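Local coordinates for CELL division control protein 6 (Pyrobaculum aerophilum, PDB 1FNN), which binds ADP and magnesium through an AAA+ ATPase domain and probably helps regulate the initiation of DNA replication, at residues Val59-Leu64 with Phe128-Asp133; Leu162-His167 with Gly181-Tyr186. One frame throughout, in Å; residues are numbered along the deposited sequence.

Contact 1: Val59-Leu64 with Phe128-Asp133; sequences VTLRKL and FLVLDD. With ADP (adenosine-5'-diphosphate), chain D.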
loop_
_atom_site.group_PDB
_atom_site.type_symbol
_atom_site.label_atom_id
_atom_site.label_comp_id
_atom_site.label_asym_id
_atom_site.label_seq_id
_atom_site.Cartn_x
_atom_site.Cartn_y
_atom_site.Cartn_z
ATOM N N VAL A 59 -2.711 -9.509 0.932
ATOM C CA VAL A 59 -3.103 -9.825 2.299
ATOM C C VAL A 59 -4.552 -10.320 2.344
ATOM O O VAL A 59 -4.859 -11.193 3.171
ATOM C CB VAL A 59 -2.898 -8.699 3.322
ATOM C CG1 VAL A 59 -3.957 -7.610 3.308
ATOM C CG2 VAL A 59 -2.815 -9.319 4.725
ATOM N N THR A 60 -5.415 -9.725 1.532
ATOM C CA THR A 60 -6.830 -10.133 1.513
ATOM C C THR A 60 -6.998 -11.600 1.080
ATOM O O THR A 60 -7.707 -12.411 1.692
ATOM C CB THR A 60 -7.645 -9.171 0.635
ATOM O OG1 THR A 60 -7.706 -7.906 1.367
ATOM C CG2 THR A 60 -9.060 -9.707 0.427
ATOM N N LEU A 61 -6.285 -11.962 0.038
ATOM C CA LEU A 61 -6.243 -13.344 -0.446
ATOM C C LEU A 61 -5.640 -14.311 0.581
ATOM O O LEU A 61 -6.119 -15.416 0.820
ATOM C CB LEU A 61 -5.305 -13.324 -1.636
ATOM C CG LEU A 61 -5.835 -13.332 -3.043
ATOM C CD1 LEU A 61 -4.612 -13.134 -3.940
ATOM C CD2 LEU A 61 -6.631 -14.608 -3.271
ATOM N N ARG A 62 -4.578 -13.892 1.296
ATOM C CA ARG A 62 -3.975 -14.725 2.313
ATOM C C ARG A 62 -4.951 -14.943 3.456
ATOM O O ARG A 62 -5.012 -16.025 4.061
ATOM C CB ARG A 62 -2.618 -14.175 2.829
ATOM C CG ARG A 62 -1.590 -14.335 1.676
ATOM C CD ARG A 62 -0.205 -14.383 2.279
ATOM N NE ARG A 62 0.868 -14.671 1.384
ATOM C CZ ARG A 62 1.317 -15.732 0.749
ATOM N NH1 ARG A 62 0.783 -16.948 0.816
ATOM N NH2 ARG A 62 2.394 -15.594 -0.028
ATOM N N LYS A 63 -5.729 -13.914 3.784
ATOM C CA LYS A 63 -6.702 -14.014 4.849
ATOM C C LYS A 63 -7.826 -14.983 4.446
ATOM O O LYS A 63 -8.314 -15.758 5.296
ATOM C CB LYS A 63 -7.303 -12.666 5.197
ATOM C CG LYS A 63 -8.509 -12.740 6.116
ATOM C CD LYS A 63 -8.113 -13.116 7.539
ATOM C CE LYS A 63 -7.010 -12.320 8.172
ATOM N NZ LYS A 63 -6.722 -12.730 9.601
ATOM N N LEU A 64 -8.239 -14.863 3.187
ATOM C CA LEU A 64 -9.250 -15.840 2.721
ATOM C C LEU A 64 -8.729 -17.272 2.943
ATOM O O LEU A 64 -9.471 -18.134 3.426
ATOM C CB LEU A 64 -9.541 -15.603 1.253
ATOM C CG LEU A 64 -10.707 -16.265 0.508
ATOM C CD1 LEU A 64 -10.319 -17.620 -0.042
ATOM C CD2 LEU A 64 -11.981 -16.323 1.331
ATOM N N PHE A 128 -6.217 -24.464 -5.763
ATOM C CA PHE A 128 -6.566 -23.031 -5.761
ATOM C C PHE A 128 -5.271 -22.303 -6.164
ATOM O O PHE A 128 -4.358 -22.150 -5.350
ATOM C CB PHE A 128 -7.041 -22.629 -4.381
ATOM C CG PHE A 128 -7.217 -21.186 -4.036
ATOM C CD1 PHE A 128 -7.134 -20.799 -2.712
ATOM C CD2 PHE A 128 -7.465 -20.209 -4.987
ATOM C CE1 PHE A 128 -7.291 -19.466 -2.337
ATOM C CE2 PHE A 128 -7.623 -18.880 -4.623
ATOM C CZ PHE A 128 -7.534 -18.508 -3.296
ATOM N N LEU A 129 -5.206 -21.895 -7.410
ATOM C CA LEU A 129 -4.023 -21.291 -7.986
ATOM C C LEU A 129 -4.116 -19.771 -8.016
ATOM O O LEU A 129 -5.129 -19.171 -8.398
ATOM C CB LEU A 129 -3.838 -21.869 -9.392
ATOM C CG LEU A 129 -2.675 -21.338 -10.235
ATOM C CD1 LEU A 129 -1.313 -21.673 -9.601
ATOM C CD2 LEU A 129 -2.763 -21.883 -11.664
ATOM N N VAL A 130 -3.145 -19.131 -7.360
ATOM C CA VAL A 130 -3.124 -17.677 -7.345
ATOM C C VAL A 130 -1.940 -17.240 -8.215
ATOM O O VAL A 130 -0.791 -17.605 -7.924
ATOM C CB VAL A 130 -2.949 -17.127 -5.906
ATOM C CG1 VAL A 130 -2.809 -15.611 -5.975
ATOM C CG2 VAL A 130 -4.145 -17.524 -5.020
ATOM N N LEU A 131 -2.222 -16.418 -9.222
ATOM C CA LEU A 131 -1.095 -15.788 -9.933
ATOM C C LEU A 131 -0.991 -14.334 -9.512
ATOM O O LEU A 131 -1.677 -13.476 -10.098
ATOM C CB LEU A 131 -1.334 -15.931 -11.447
ATOM C CG LEU A 131 -1.538 -17.371 -11.927
ATOM C CD1 LEU A 131 -1.834 -17.401 -13.432
ATOM C CD2 LEU A 131 -0.327 -18.258 -11.617
ATOM N N ASP A 132 -0.220 -14.067 -8.457
ATOM C CA ASP A 132 -0.094 -12.736 -7.898
ATOM C C ASP A 132 0.829 -11.886 -8.773
ATOM O O ASP A 132 1.643 -12.422 -9.525
ATOM C CB ASP A 132 0.481 -12.760 -6.466
ATOM C CG ASP A 132 -0.050 -11.623 -5.626
ATOM O OD1 ASP A 132 -0.583 -10.630 -6.198
ATOM O OD2 ASP A 132 0.050 -11.689 -4.384
ATOM N N ASP A 133 0.590 -10.594 -8.790
ATOM C CA ASP A 133 1.296 -9.665 -9.674
ATOM C C ASP A 133 1.504 -10.239 -11.060
ATOM O O ASP A 133 2.618 -10.248 -11.585
ATOM C CB ASP A 133 2.663 -9.247 -9.113
ATOM C CG ASP A 133 2.423 -8.601 -7.750
ATOM O OD1 ASP A 133 1.419 -7.861 -7.634
ATOM O OD2 ASP A 133 3.262 -8.882 -6.879
HETATM P PB ADP D . -0.865 -5.403 -2.232
HETATM O O1B ADP D . -0.730 -6.819 -2.776
HETATM O O2B ADP D . -2.110 -4.788 -2.537
HETATM O O3B ADP D . 0.254 -4.734 -2.887
HETATM P PA ADP D . -0.527 -5.961 0.534
HETATM O O1A ADP D . -1.522 -7.043 0.633
HETATM O O2A ADP D . 0.843 -6.486 0.552
HETATM O O3A ADP D . -0.783 -5.108 -0.716
HETATM O "O5'" ADP D . -0.627 -4.934 1.807
HETATM C "C5'" ADP D . 0.488 -4.080 1.990
HETATM C "C4'" ADP D . 0.769 -4.058 3.506
HETATM O "O4'" ADP D . -0.362 -3.519 4.151
HETATM C "C3'" ADP D . 0.980 -5.430 4.134
HETATM O "O3'" ADP D . 1.863 -5.279 5.232
HETATM C "C2'" ADP D . -0.426 -5.762 4.505
HETATM O "O2'" ADP D . -0.500 -6.736 5.547
HETATM C "C1'" ADP D . -0.914 -4.411 5.046
HETATM N N9 ADP D . -2.307 -4.342 4.836
HETATM C C8 ADP D . -2.927 -4.022 3.657
HETATM N N7 ADP D . -4.198 -3.769 3.761
HETATM C C5 ADP D . -4.428 -3.936 5.117
HETATM C C6 ADP D . -5.600 -3.836 5.885
HETATM N N6 ADP D . -6.765 -3.548 5.327
HETATM N N1 ADP D . -5.519 -4.083 7.195
HETATM C C2 ADP D . -4.351 -4.409 7.715
HETATM N N3 ADP D . -3.171 -4.541 7.112
HETATM C C4 ADP D . -3.292 -4.285 5.782
#

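Contact 2: Leu162-His167 with Gly181-Tyr186; sequences LVIVGH and GIMGKY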
loop_
_atom_site.group_PDB
_atom_site.type_symbol
_atom_site.label_atom_id
_atom_site.label_comp_id
_atom_site.label_asym_id
_atom_site.label_seq_id
_atom_site.Cartn_x
_atom_site.Cartn_y
_atom_site.Cartn_z
ATOM N N LEU A 162 -9.026 -20.189 -9.919
ATOM C CA LEU A 162 -7.906 -19.342 -10.315
ATOM C C LEU A 162 -8.137 -17.882 -9.948
ATOM O O LEU A 162 -9.187 -17.282 -10.289
ATOM C CB LEU A 162 -7.728 -19.445 -11.839
ATOM C CG LEU A 162 -6.686 -18.456 -12.388
ATOM C CD1 LEU A 162 -5.272 -18.791 -11.906
ATOM C CD2 LEU A 162 -6.758 -18.423 -13.916
ATOM N N VAL A 163 -7.221 -17.320 -9.160
ATOM C CA VAL A 163 -7.265 -15.882 -8.900
ATOM C C VAL A 163 -6.023 -15.258 -9.555
ATOM O O VAL A 163 -4.893 -15.747 -9.320
ATOM C CB VAL A 163 -7.272 -15.551 -7.399
ATOM C CG1 VAL A 163 -7.162 -14.033 -7.154
ATOM C CG2 VAL A 163 -8.589 -16.007 -6.775
ATOM N N ILE A 164 -6.203 -14.181 -10.320
ATOM C CA ILE A 164 -5.092 -13.428 -10.878
ATOM C C ILE A 164 -5.145 -11.970 -10.382
ATOM O O ILE A 164 -6.203 -11.464 -9.963
ATOM C CB ILE A 164 -5.050 -13.404 -12.411
ATOM C CG1 ILE A 164 -6.160 -12.513 -12.958
ATOM C CG2 ILE A 164 -5.152 -14.818 -12.980
ATOM C CD1 ILE A 164 -6.105 -12.379 -14.478
ATOM N N VAL A 165 -3.956 -11.409 -10.206
ATOM C CA VAL A 165 -3.816 -10.124 -9.549
ATOM C C VAL A 165 -3.067 -9.104 -10.407
ATOM O O VAL A 165 -2.056 -9.417 -11.012
ATOM C CB VAL A 165 -3.071 -10.290 -8.212
ATOM C CG1 VAL A 165 -2.957 -8.945 -7.499
ATOM C CG2 VAL A 165 -3.723 -11.287 -7.265
ATOM N N GLY A 166 -3.676 -7.909 -10.575
ATOM C CA GLY A 166 -3.008 -6.875 -11.369
ATOM C C GLY A 166 -3.222 -5.507 -10.726
ATOM O O GLY A 166 -3.846 -5.362 -9.686
ATOM N N HIS A 167 -2.670 -4.474 -11.359
ATOM C CA HIS A 167 -2.774 -3.109 -10.889
ATOM C C HIS A 167 -4.012 -2.392 -11.416
ATOM O O HIS A 167 -4.601 -1.609 -10.677
ATOM C CB HIS A 167 -1.563 -2.258 -11.328
ATOM C CG HIS A 167 -0.367 -2.597 -10.483
ATOM N ND1 HIS A 167 0.924 -2.536 -10.954
ATOM C CD2 HIS A 167 -0.289 -3.003 -9.185
ATOM C CE1 HIS A 167 1.753 -2.884 -9.996
ATOM N NE2 HIS A 167 1.046 -3.173 -8.917
ATOM N N GLY A 181 -12.792 -13.130 -21.893
ATOM C CA GLY A 181 -14.144 -13.565 -21.609
ATOM C C GLY A 181 -14.289 -14.383 -20.336
ATOM O O GLY A 181 -15.276 -14.245 -19.604
ATOM N N ILE A 182 -13.322 -15.236 -20.025
ATOM C CA ILE A 182 -13.376 -16.073 -18.820
ATOM C C ILE A 182 -13.283 -15.295 -17.526
ATOM O O ILE A 182 -14.024 -15.557 -16.571
ATOM C CB ILE A 182 -12.267 -17.128 -18.934
ATOM C CG1 ILE A 182 -12.475 -17.939 -20.219
ATOM C CG2 ILE A 182 -12.230 -18.000 -17.688
ATOM C CD1 ILE A 182 -11.318 -18.816 -20.629
ATOM N N MET A 183 -12.391 -14.338 -17.372
ATOM C CA MET A 183 -12.169 -13.585 -16.153
ATOM C C MET A 183 -12.967 -12.308 -15.902
ATOM O O MET A 183 -12.766 -11.711 -14.820
ATOM C CB MET A 183 -10.706 -13.050 -16.198
ATOM C CG MET A 183 -9.707 -14.190 -16.452
ATOM S SD MET A 183 -9.651 -15.225 -14.975
ATOM C CE MET A 183 -9.579 -16.869 -15.600
ATOM N N GLY A 184 -13.584 -11.732 -16.921
ATOM C CA GLY A 184 -14.215 -10.430 -16.784
ATOM C C GLY A 184 -15.529 -10.573 -16.040
ATOM O O GLY A 184 -16.187 -11.609 -16.064
ATOM N N LYS A 185 -15.817 -9.596 -15.197
ATOM C CA LYS A 185 -17.002 -9.607 -14.360
ATOM C C LYS A 185 -16.860 -10.499 -13.138
ATOM O O LYS A 185 -17.873 -10.771 -12.465
ATOM C CB LYS A 185 -18.275 -9.950 -15.138
ATOM C CG LYS A 185 -19.481 -9.194 -14.560
ATOM C CD LYS A 185 -20.462 -8.872 -15.689
ATOM C CE LYS A 185 -21.050 -7.481 -15.505
ATOM N NZ LYS A 185 -21.669 -6.982 -16.766
ATOM N N TYR A 186 -15.675 -11.061 -12.900
ATOM C CA TYR A 186 -15.383 -11.550 -11.556
ATOM C C TYR A 186 -14.218 -10.631 -11.136
ATOM O O TYR A 186 -13.091 -11.100 -11.093
ATOM C CB TYR A 186 -15.079 -13.039 -11.459
ATOM C CG TYR A 186 -16.179 -13.940 -11.983
ATOM C CD1 TYR A 186 -16.035 -14.683 -13.145
ATOM C CD2 TYR A 186 -17.383 -14.037 -11.289
ATOM C CE1 TYR A 186 -17.057 -15.508 -13.616
ATOM C CE2 TYR A 186 -18.418 -14.847 -11.732
ATOM C CZ TYR A 186 -18.237 -15.575 -12.897
ATOM O OH TYR A 186 -19.278 -16.369 -13.310
#

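Contact 1: Val59-Leu64 with Phe128-Asp133
F128 and V130 reach L61 through like torsions: CG of F128 (chi1 169°) and CG1 of V130 (chi1 175°) each lie anti to the backbone N. Both residues point from strand 127-132 toward helix 57-68, the helix that follows the P-loop (Walker A) of this AAA+ ATPase. L61 divides its two methyls between them. Its CD1 meets CG1 of V130 at 3.7 Å, and the L61 and V130 side chains lie alongside one another, running opposite ways. L61 CD2 lies 4.0 Å from CZ of F128. One turn on, L64 adds a looser touch, CD1 to CE1 of F128 at 4.2 Å. Helix segment 59-64 and strand segment 128-132 run nearly antiparallel, at 167°. V163 and V165 of the neighbouring strand touch L61, and L33 of helix 23-38 touches F128 and L64.

D132, a magnesium-site residue with no ion bound to it in this chain, receives the D133 amide on OD1 (2.8 Å, N to OD1), on the anti side and tilted from the carboxylate plane. Its OD2 bonds T58 OG1 and Y78 OH. In the first helical turn, V59 N hydrogen-bonds O1A of ADP at 2.8 Å, while V59 CG1 lies 3.7 Å from adenine C8.

Contact 2: Leu162-His167 with Gly181-Tyr186
M183, on helix 177-183, meets L162 and I164, and it makes both touches of this contact from the helix side. Its terminal methyl CE lies 3.6 Å from CD2 of L162. It is a methyl-to-methyl touch, and the two side chains cross at about a right angle. Nearer its root, CG of M183 comes to 4.5 Å from CD1 of I164, a much looser approach.

The torsions of M183 explain the pairing. The first (chi1 -53°) sets CG beside the backbone N and anti to the carbonyl carbon. The chain is then bent at chi2 (-70°) and again at chi3, which turns CE toward L162, while CG stays on the I164 side. L162 and I164 are two residues apart on strand 160-166, so both point to the same face of the sheet. V163, between them, points away, to the face where it touches F128.

A second shell encloses the group. I146 of helix 139-148 touches both L162 and M183. T48 of strand 46-50 touches both I164 and M183. That strand lies next to strand 160-166 in the sheet, and the backbone of its A47 bonds L162 and I164.

M183 to Y186 form a type II beta turn. That turn leads into edge strand 187-189. The contact thus packs helix 177-183 on one face of the parallel sheet of the AAA+ core. All three touching residues are buried and meet through carbon atoms, so dispersion and burial of apolar surface, rather than polar bonding, hold this pairing together.

In the fold
From the N terminus, strand 46-50 leads through the P-loop into helix 57-68, which carries the first half of contact 1. The chain then makes strand 75-80 and two helices before strand 127-132 closes that loop, with 63 residues between the segments. Contact 2 opens later, on strand 160-166, and closes after only 13 residues. The two are therefore in series, neither nested nor crossed. They join at the sheet, where strands 127-132 and 160-166 are parallel neighbours: L131 N probably bonds V163 O, and V163 N probably bonds L129 O. Contact 1 ties the P-loop helix to one face, contact 2 helix 177-183 to the other.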